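Local structure of beta-galactosidase (Trichoderma reesei, 3OG2) at residues Gly291-Gln294 / Cys295-Leu298; Asn300-Phe303 / Glu304-Phe307; Met549-Arg552 / Asn553-Tyr556. The protein probably hydrolyses terminal non-reducing beta-D-galactose residues from beta-D-galactosides, as a glycoside hydrolase of family 35. All coordinates share one frame; numbering follows the deposited sequence. Where two conformers were deposited one is given.

Contact 1. Residues Gly291-Gln294 / Cys295-Leu298; sequences GFEQ and CSAL. With MAN (alpha-D-mannopyranose), chain B.
Cys295 N bonds back to Gly291 O at 3.2 Å, Ser296 N to Phe292 O at 2.9 Å and Leu298 N to Gln294 O, forming the start of helix 292-298 with Gly291 as N-cap. The Gly291 backbone (phi 89°) would press a beta carbon against the preceding carbonyl oxygen, so glycine suits the start of this turn.

Ser296 folds back on its own helix. Its OG stands between the backbone N and the carbonyl carbon (chi1 78°), and from there it donates to Glu293 O at 2.7 Å. The hydroxyl approaches well off the line of the C=O bond, at 127°. A water donates to Ser296 OG at 2.8 Å and to Glu293 OE1 at 2.7 Å, joining the two side chains. Glu293, bent at chi2, brings OE1 to this water, while its OE2 forms salt bridges with Arg349 and Arg356. Replacing Ser296 with an alanine is likely to deprive the water of one of its two acceptors here and Glu293 O of its short bond from the hydroxyl.

Cys295 SG approaches the Phe292 ring obliquely, 4.1 Å from CD1, as a sulfur-aromatic contact. The sulfur is also in the disulfide with Cys246, whose carbonyl oxygen accepts from Gln294 NE2. The Phe292 side chain lies about 8 Å from that of Glu122, a galactose-binding residue. Ala297 CA lies 3.7 Å from O4 of the chain B mannose.

Cys295 and Gln294 thus tie the short helix to Cys246, one covalently and the other by a hydrogen bond. The Glu293 carboxylate, gripped by two arginines, is probably ionised.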
loop_
_atom_site.group_PDB
_atom_site.type_symbol
_atom_site.label_atom_id
_atom_site.label_comp_id
_atom_site.label_asym_id
_atom_site.label_seq_id
_atom_site.Cartn_x
_atom_site.Cartn_y
_atom_site.Cartn_z
ATOM N N GLY A 291 0.619 5.935 -14.749
ATOM C CA GLY A 291 0.744 4.509 -14.460
ATOM C C GLY A 291 1.731 4.268 -13.331
ATOM O O GLY A 291 2.706 5.006 -13.158
ATOM N N PHE A 292 1.533 3.201 -12.586
ATOM C CA PHE A 292 2.348 2.933 -11.409
ATOM C C PHE A 292 3.742 2.427 -11.789
ATOM O O PHE A 292 4.636 2.483 -10.937
ATOM C CB PHE A 292 1.629 1.925 -10.470
ATOM C CG PHE A 292 0.550 2.654 -9.695
ATOM C CD1 PHE A 292 0.855 3.730 -8.864
ATOM C CD2 PHE A 292 -0.797 2.250 -9.803
ATOM C CE1 PHE A 292 -0.163 4.383 -8.158
ATOM C CE2 PHE A 292 -1.771 2.896 -9.070
ATOM C CZ PHE A 292 -1.493 3.952 -8.220
ATOM N N GLU A 293 3.960 1.942 -13.029
ATOM C CA GLU A 293 5.331 1.623 -13.386
ATOM C C GLU A 293 6.176 2.894 -13.385
ATOM O O GLU A 293 7.315 2.857 -12.872
ATOM C CB GLU A 293 5.412 0.990 -14.780
ATOM C CG GLU A 293 5.113 -0.490 -14.785
ATOM C CD GLU A 293 6.046 -1.238 -13.820
ATOM O OE1 GLU A 293 7.294 -1.282 -13.980
ATOM O OE2 GLU A 293 5.510 -1.763 -12.826
ATOM N N GLN A 294 5.661 3.987 -13.934
ATOM C CA GLN A 294 6.382 5.275 -13.936
ATOM C C GLN A 294 6.510 5.800 -12.503
ATOM O O GLN A 294 7.564 6.315 -12.068
ATOM C CB GLN A 294 5.688 6.245 -14.899
ATOM C CG GLN A 294 6.749 6.983 -15.707
ATOM C CD GLN A 294 6.174 7.789 -16.833
ATOM O OE1 GLN A 294 5.870 7.223 -17.874
ATOM N NE2 GLN A 294 6.031 9.104 -16.641
ATOM N N CYS A 295 5.460 5.621 -11.667
ATOM C CA CYS A 295 5.677 6.011 -10.265
ATOM C C CYS A 295 6.760 5.204 -9.554
ATOM O O CYS A 295 7.496 5.751 -8.725
ATOM C CB CYS A 295 4.350 5.901 -9.506
ATOM S SG CYS A 295 3.057 7.015 -10.084
ATOM N N SER A 296 6.883 3.926 -9.859
ATOM C CA SER A 296 7.930 3.103 -9.247
ATOM C C SER A 296 9.338 3.498 -9.746
ATOM O O SER A 296 10.313 3.292 -9.048
ATOM C CB SER A 296 7.716 1.618 -9.518
ATOM O OG SER A 296 8.131 1.269 -10.865
ATOM N N ALA A 297 9.418 4.098 -10.928
ATOM C CA ALA A 297 10.704 4.592 -11.463
ATOM C C ALA A 297 11.068 5.908 -10.763
ATOM O O ALA A 297 12.261 6.138 -10.590
ATOM C CB ALA A 297 10.619 4.785 -12.955
ATOM N N LEU A 298 10.090 6.684 -10.360
ATOM C CA LEU A 298 10.364 7.896 -9.594
ATOM C C LEU A 298 10.835 7.451 -8.217
ATOM O O LEU A 298 11.921 7.800 -7.754
ATOM C CB LEU A 298 9.103 8.773 -9.491
ATOM C CG LEU A 298 9.233 9.985 -8.563
ATOM C CD1 LEU A 298 10.291 10.984 -9.048
ATOM C CD2 LEU A 298 7.886 10.701 -8.424
HETATM C C1 MAN B . 15.646 0.897 -14.696
HETATM C C2 MAN B . 16.071 2.372 -14.428
HETATM C C3 MAN B . 15.623 2.727 -12.984
HETATM C C4 MAN B . 14.099 2.607 -12.841
HETATM C C5 MAN B . 13.669 1.189 -13.252
HETATM C C6 MAN B . 12.119 1.256 -13.451
HETATM O O2 MAN B . 15.468 3.202 -15.379
HETATM O O3 MAN B . 15.863 4.119 -12.698
HETATM O O4 MAN B . 13.827 2.691 -11.425
HETATM O O5 MAN B . 14.265 0.774 -14.471
HETATM O O6 MAN B . 11.742 -0.136 -13.509
HETATM O O HOH W 1 8.508 -1.432 -11.541
#

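Contact 2. Residues Asn300-Phe303 / Glu304-Phe307; sequences NHEF and ERVF. With MAN (alpha-D-mannopyranose), chain C; MAN (alpha-D-mannopyranose), chain B.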
loop_
_atom_site.group_PDB
_atom_site.type_symbol
_atom_site.label_atom_id
_atom_site.label_comp_id
_atom_site.label_asym_id
_atom_site.label_seq_id
_atom_site.Cartn_x
_atom_site.Cartn_y
_atom_site.Cartn_z
ATOM N N ASN A 300 12.266 4.988 -6.691
ATOM C CA ASN A 300 12.982 3.728 -6.981
ATOM C C ASN A 300 14.039 3.417 -5.942
ATOM O O ASN A 300 14.064 4.005 -4.839
ATOM C CB ASN A 300 13.527 3.842 -8.410
ATOM C CG ASN A 300 14.699 4.822 -8.513
ATOM O OD1 ASN A 300 14.982 5.555 -7.581
ATOM N ND2 ASN A 300 15.374 4.802 -9.641
ATOM N N HIS A 301 14.938 2.479 -6.242
ATOM C CA HIS A 301 15.962 2.108 -5.252
ATOM C C HIS A 301 16.907 3.256 -4.923
ATOM O O HIS A 301 17.481 3.321 -3.831
ATOM C CB HIS A 301 16.725 0.862 -5.766
ATOM C CG HIS A 301 17.554 1.120 -6.961
ATOM N ND1 HIS A 301 17.083 1.180 -8.253
ATOM C CD2 HIS A 301 18.903 1.328 -7.013
ATOM C CE1 HIS A 301 18.139 1.437 -9.074
ATOM N NE2 HIS A 301 19.235 1.532 -8.343
ATOM N N GLU A 302 17.119 4.151 -5.904
ATOM C CA GLU A 302 17.991 5.305 -5.701
ATOM C C GLU A 302 17.355 6.276 -4.710
ATOM O O GLU A 302 18.008 6.800 -3.811
ATOM C CB GLU A 302 18.293 6.014 -7.027
ATOM C CG GLU A 302 19.104 5.105 -7.940
ATOM C CD GLU A 302 19.325 5.662 -9.322
ATOM O OE1 GLU A 302 18.415 6.373 -9.810
ATOM O OE2 GLU A 302 20.352 5.318 -9.935
ATOM N N PHE A 303 16.063 6.527 -4.944
ATOM C CA PHE A 303 15.336 7.336 -3.967
ATOM C C PHE A 303 15.501 6.738 -2.579
ATOM O O PHE A 303 15.718 7.427 -1.586
ATOM C CB PHE A 303 13.859 7.425 -4.414
ATOM C CG PHE A 303 12.936 7.710 -3.246
ATOM C CD1 PHE A 303 12.702 9.011 -2.848
ATOM C CD2 PHE A 303 12.274 6.704 -2.543
ATOM C CE1 PHE A 303 11.876 9.299 -1.769
ATOM C CE2 PHE A 303 11.466 6.947 -1.454
ATOM C CZ PHE A 303 11.254 8.263 -1.066
ATOM N N GLU A 304 15.324 5.417 -2.446
ATOM C CA GLU A 304 15.395 4.815 -1.091
ATOM C C GLU A 304 16.748 5.026 -0.468
ATOM O O GLU A 304 16.886 5.412 0.704
ATOM C CB GLU A 304 15.103 3.296 -1.107
ATOM C CG GLU A 304 13.641 3.041 -1.545
ATOM C CD GLU A 304 13.383 1.549 -1.544
ATOM O OE1 GLU A 304 14.374 0.769 -1.847
ATOM O OE2 GLU A 304 12.246 1.138 -1.348
ATOM N N ARG A 305 17.826 4.753 -1.241
ATOM C CA ARG A 305 19.125 4.846 -0.512
ATOM C C ARG A 305 19.444 6.304 -0.194
ATOM O O ARG A 305 19.985 6.530 0.906
ATOM C CB ARG A 305 20.188 4.107 -1.253
ATOM C CG ARG A 305 20.458 4.698 -2.610
ATOM C CD ARG A 305 21.068 3.565 -3.504
ATOM N NE ARG A 305 21.557 4.222 -4.704
ATOM C CZ ARG A 305 22.112 3.604 -5.759
ATOM N NH1 ARG A 305 22.235 2.267 -5.853
ATOM N NH2 ARG A 305 22.551 4.374 -6.759
ATOM N N VAL A 306 19.114 7.282 -1.045
ATOM C CA VAL A 306 19.424 8.676 -0.650
ATOM C C VAL A 306 18.464 9.186 0.401
ATOM O O VAL A 306 18.873 9.733 1.446
ATOM C CB VAL A 306 19.408 9.608 -1.883
ATOM C CG1 VAL A 306 19.657 11.062 -1.466
ATOM C CG2 VAL A 306 20.429 9.181 -2.944
ATOM N N PHE A 307 17.139 9.057 0.144
ATOM C CA PHE A 307 16.210 9.675 1.086
ATOM C C PHE A 307 16.045 8.906 2.395
ATOM O O PHE A 307 15.849 9.520 3.454
ATOM C CB PHE A 307 14.811 9.825 0.445
ATOM C CG PHE A 307 14.719 10.984 -0.533
ATOM C CD1 PHE A 307 15.199 10.874 -1.820
ATOM C CD2 PHE A 307 14.087 12.179 -0.078
ATOM C CE1 PHE A 307 15.058 11.914 -2.703
ATOM C CE2 PHE A 307 13.978 13.250 -0.981
ATOM C CZ PHE A 307 14.451 13.112 -2.271
HETATM C C1 MAN C . 23.897 0.365 -11.599
HETATM C C2 MAN C . 24.558 1.092 -10.444
HETATM C C3 MAN C . 23.537 1.659 -9.453
HETATM C C4 MAN C . 22.547 2.513 -10.235
HETATM C C5 MAN C . 21.860 1.661 -11.315
HETATM C C6 MAN C . 20.970 2.562 -12.206
HETATM O O2 MAN C . 25.280 2.156 -11.042
HETATM O O3 MAN C . 24.183 2.433 -8.466
HETATM O O4 MAN C . 21.561 2.961 -9.337
HETATM O O5 MAN C . 22.880 1.143 -12.165
HETATM O O6 MAN C . 20.211 1.746 -13.082
HETATM C C1 MAN B . 15.646 0.897 -14.696
HETATM C C2 MAN B . 16.071 2.372 -14.428
HETATM C C3 MAN B . 15.623 2.727 -12.984
HETATM C C4 MAN B . 14.099 2.607 -12.841
HETATM C C5 MAN B . 13.669 1.189 -13.252
HETATM C C6 MAN B . 12.119 1.256 -13.451
HETATM O O2 MAN B . 15.468 3.202 -15.379
HETATM O O3 MAN B . 15.863 4.119 -12.698
HETATM O O4 MAN B . 13.827 2.691 -11.425
HETATM O O5 MAN B . 14.265 0.774 -14.471
HETATM O O6 MAN B . 11.742 -0.136 -13.509
#
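His301 and Arg305, one turn apart, share a first torsion: CG lies between the backbone N and the carbonyl carbon in both (chi1 68° and 63°). Arg305 then runs extended to NE, and the two side chains lie alongside each other. The imidazole and guanidinium planes are almost perpendicular, with Arg305 NH1 at the ring edge, 3.7 Å from His301 CD2. Glu302 CG covers one face of the guanidinium.

The three side chains meet at the chain C mannose. Its O4 donates to Glu302 OE2 at 2.7 Å and accepts from His301 NE2 at 2.9 Å. Arg305 NH2 reaches the sugar O3 at 3.1 Å, and NH1 gives O3 a second bond. Glu302 OE2 and Arg305 NH2 form a long salt bridge through charge alone, since no N-H points at the oxygen. Arg305 NE donates to Arg448 O.

Asn300 OD1 caps the helix by accepting from Phe303 N at 3.0 Å, a nearly straight bond. Its ND2 donates to O4 of the chain B mannose at 3.2 Å. The Phe303 and Phe307 rings meet obliquely, and both touch Phe279 of strand 275-280; their closest approach is doubtful because Phe303 has two conformers.

This is an Asn-capped helix of the TIM-barrel domain, aromatic toward a barrel strand and polar toward a glycan attached to the protein itself.

Contact 3. Residues Met549-Arg552 / Asn553-Tyr556; sequences MVDR and NSAY. With MAN (alpha-D-mannopyranose), chain D.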
loop_
_atom_site.group_PDB
_atom_site.type_symbol
_atom_site.label_atom_id
_atom_site.label_comp_id
_atom_site.label_asym_id
_atom_site.label_seq_id
_atom_site.Cartn_x
_atom_site.Cartn_y
_atom_site.Cartn_z
ATOM N N MET A 549 32.664 -10.358 1.925
ATOM C CA MET A 549 32.728 -9.047 1.279
ATOM C C MET A 549 32.109 -9.174 -0.103
ATOM O O MET A 549 32.724 -9.859 -0.946
ATOM C CB MET A 549 34.176 -8.612 1.199
ATOM C CG MET A 549 34.753 -8.208 2.575
ATOM S SD MET A 549 36.570 -8.261 2.544
ATOM C CE MET A 549 36.793 -9.963 3.022
ATOM N N VAL A 550 30.972 -8.559 -0.352
ATOM C CA VAL A 550 30.258 -8.753 -1.596
ATOM C C VAL A 550 29.919 -7.415 -2.259
ATOM O O VAL A 550 30.022 -6.355 -1.633
ATOM C CB VAL A 550 28.951 -9.550 -1.364
ATOM C CG1 VAL A 550 29.289 -10.947 -0.838
ATOM C CG2 VAL A 550 27.996 -8.826 -0.418
ATOM N N ASP A 551 29.492 -7.486 -3.535
ATOM C CA ASP A 551 28.962 -6.246 -4.109
ATOM C C ASP A 551 27.486 -6.154 -3.776
ATOM O O ASP A 551 26.783 -7.080 -3.320
ATOM C CB ASP A 551 29.251 -6.166 -5.592
ATOM C CG ASP A 551 28.481 -7.150 -6.437
ATOM O OD1 ASP A 551 27.958 -8.160 -5.908
ATOM O OD2 ASP A 551 28.479 -6.914 -7.667
ATOM N N ARG A 552 26.935 -4.952 -4.019
ATOM C CA ARG A 552 25.532 -4.683 -3.685
ATOM C C ARG A 552 24.593 -5.643 -4.364
ATOM O O ARG A 552 23.646 -6.137 -3.762
ATOM C CB ARG A 552 25.181 -3.256 -4.167
ATOM C CG ARG A 552 23.752 -2.919 -3.810
ATOM C CD ARG A 552 23.307 -1.636 -4.548
ATOM N NE ARG A 552 23.983 -0.441 -4.040
ATOM C CZ ARG A 552 24.890 0.339 -4.581
ATOM N NH1 ARG A 552 25.398 0.166 -5.828
ATOM N NH2 ARG A 552 25.307 1.356 -3.848
ATOM N N ASN A 553 24.819 -5.908 -5.659
ATOM C CA ASN A 553 23.878 -6.763 -6.369
ATOM C C ASN A 553 23.941 -8.193 -5.844
ATOM O O ASN A 553 22.900 -8.849 -5.906
ATOM C CB ASN A 553 24.147 -6.707 -7.876
ATOM C CG ASN A 553 23.737 -5.354 -8.401
ATOM O OD1 ASN A 553 24.473 -4.370 -8.306
ATOM N ND2 ASN A 553 22.555 -5.279 -9.009
ATOM N N SER A 554 25.074 -8.645 -5.327
ATOM C CA SER A 554 25.068 -9.953 -4.642
ATOM C C SER A 554 24.347 -9.846 -3.308
ATOM O O SER A 554 23.583 -10.766 -2.942
ATOM C CB SER A 554 26.507 -10.384 -4.396
ATOM O OG SER A 554 27.111 -10.658 -5.628
ATOM N N ALA A 555 24.568 -8.758 -2.553
ATOM C CA ALA A 555 23.900 -8.612 -1.253
ATOM C C ALA A 555 22.381 -8.624 -1.368
ATOM O O ALA A 555 21.653 -9.075 -0.499
ATOM C CB ALA A 555 24.304 -7.279 -0.607
ATOM N N TYR A 556 21.858 -8.156 -2.502
ATOM C CA TYR A 556 20.414 -8.180 -2.741
ATOM C C TYR A 556 19.853 -9.594 -2.605
ATOM O O TYR A 556 18.662 -9.739 -2.332
ATOM C CB TYR A 556 20.161 -7.770 -4.182
ATOM C CG TYR A 556 20.178 -6.287 -4.486
ATOM C CD1 TYR A 556 20.167 -5.283 -3.530
ATOM C CD2 TYR A 556 20.166 -5.923 -5.855
ATOM C CE1 TYR A 556 20.168 -3.929 -3.919
ATOM C CE2 TYR A 556 20.132 -4.583 -6.239
ATOM C CZ TYR A 556 20.140 -3.590 -5.263
ATOM O OH TYR A 556 20.101 -2.269 -5.641
HETATM C C1 MAN D . 20.735 -3.306 -12.012
HETATM C C2 MAN D . 21.310 -2.184 -11.160
HETATM C C3 MAN D . 22.638 -1.731 -11.813
HETATM C C4 MAN D . 23.597 -2.943 -11.916
HETATM C C5 MAN D . 22.914 -4.031 -12.777
HETATM C C6 MAN D . 23.784 -5.293 -12.796
HETATM O O2 MAN D . 21.547 -2.689 -9.855
HETATM O O3 MAN D . 23.233 -0.764 -10.899
HETATM O O4 MAN D . 24.776 -2.518 -12.567
HETATM O O5 MAN D . 21.675 -4.372 -12.147
HETATM O O6 MAN D . 23.223 -6.238 -13.721
HETATM O O HOH W 2 26.988 -4.379 -7.244
HETATM O O HOH W 3 24.091 -1.719 -8.206
#
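Arg552 and Tyr556 lie side by side and point the same way, with guanidinium and ring planes 44° apart. The aliphatic part of the arginine does the touching: CD lies 3.4 Å from Tyr556 OH, and CG 3.7 Å from Tyr556 CE1. Arg552 O sits over one face of the same ring and accepts from Tyr556 N at 3.0 Å. The polar ends have other partners. Arg552 NH2 forms a salt bridge with Asp449, and Tyr556 OH bonds to Glu357. Helix 357-370 covers Arg552, Ala555 and Tyr556.

Asp551 turns its carboxylate forward over the first turn, to Ser554. Its CG lies between the backbone N and the carbonyl carbon (chi1 69°), which brings OD1 to the serine. OD1 takes two bonds from different directions: Ser554 OG donates at 2.7 Å nearly along the C-O bond, while Ser554 N comes from above the carboxylate plane at 3.0 Å.

Asn553 ND2 donates almost straight (170°) to O2 of the chain D mannose, 2.9 Å away. A water links Asn553 OD1 to the sugar O3, donating to both. Val550 CG2 packs on Ala555 CB at 4.0 Å.

The arrangement is an Asp N-cap at the strand-to-helix junction of domain 2, where strand 545-551 passes into the short helix 552-555.

Along the chain the three contacts follow in series. Contacts 1 and 2 lie on successive helices, 292-298 and 301-313, of the family 35 TIM-barrel region, with centres about 14 Å apart. Both touch the chain B mannose. Contact 3 belongs to beta-galactosidase domain 2, at the end of strand 545-551 in a five-stranded mixed sheet. Its centre is about 17 Å from that of contact 2 and about 25 Å from that of contact 1. Contacts 2 and 3 still touch: Arg305 NH1 packs 3.5 Å from Arg552 CZ. Mannose sugars touch all three contacts, so the attached glycans border both the barrel and the following beta domain where contacts 2 and 3 meet.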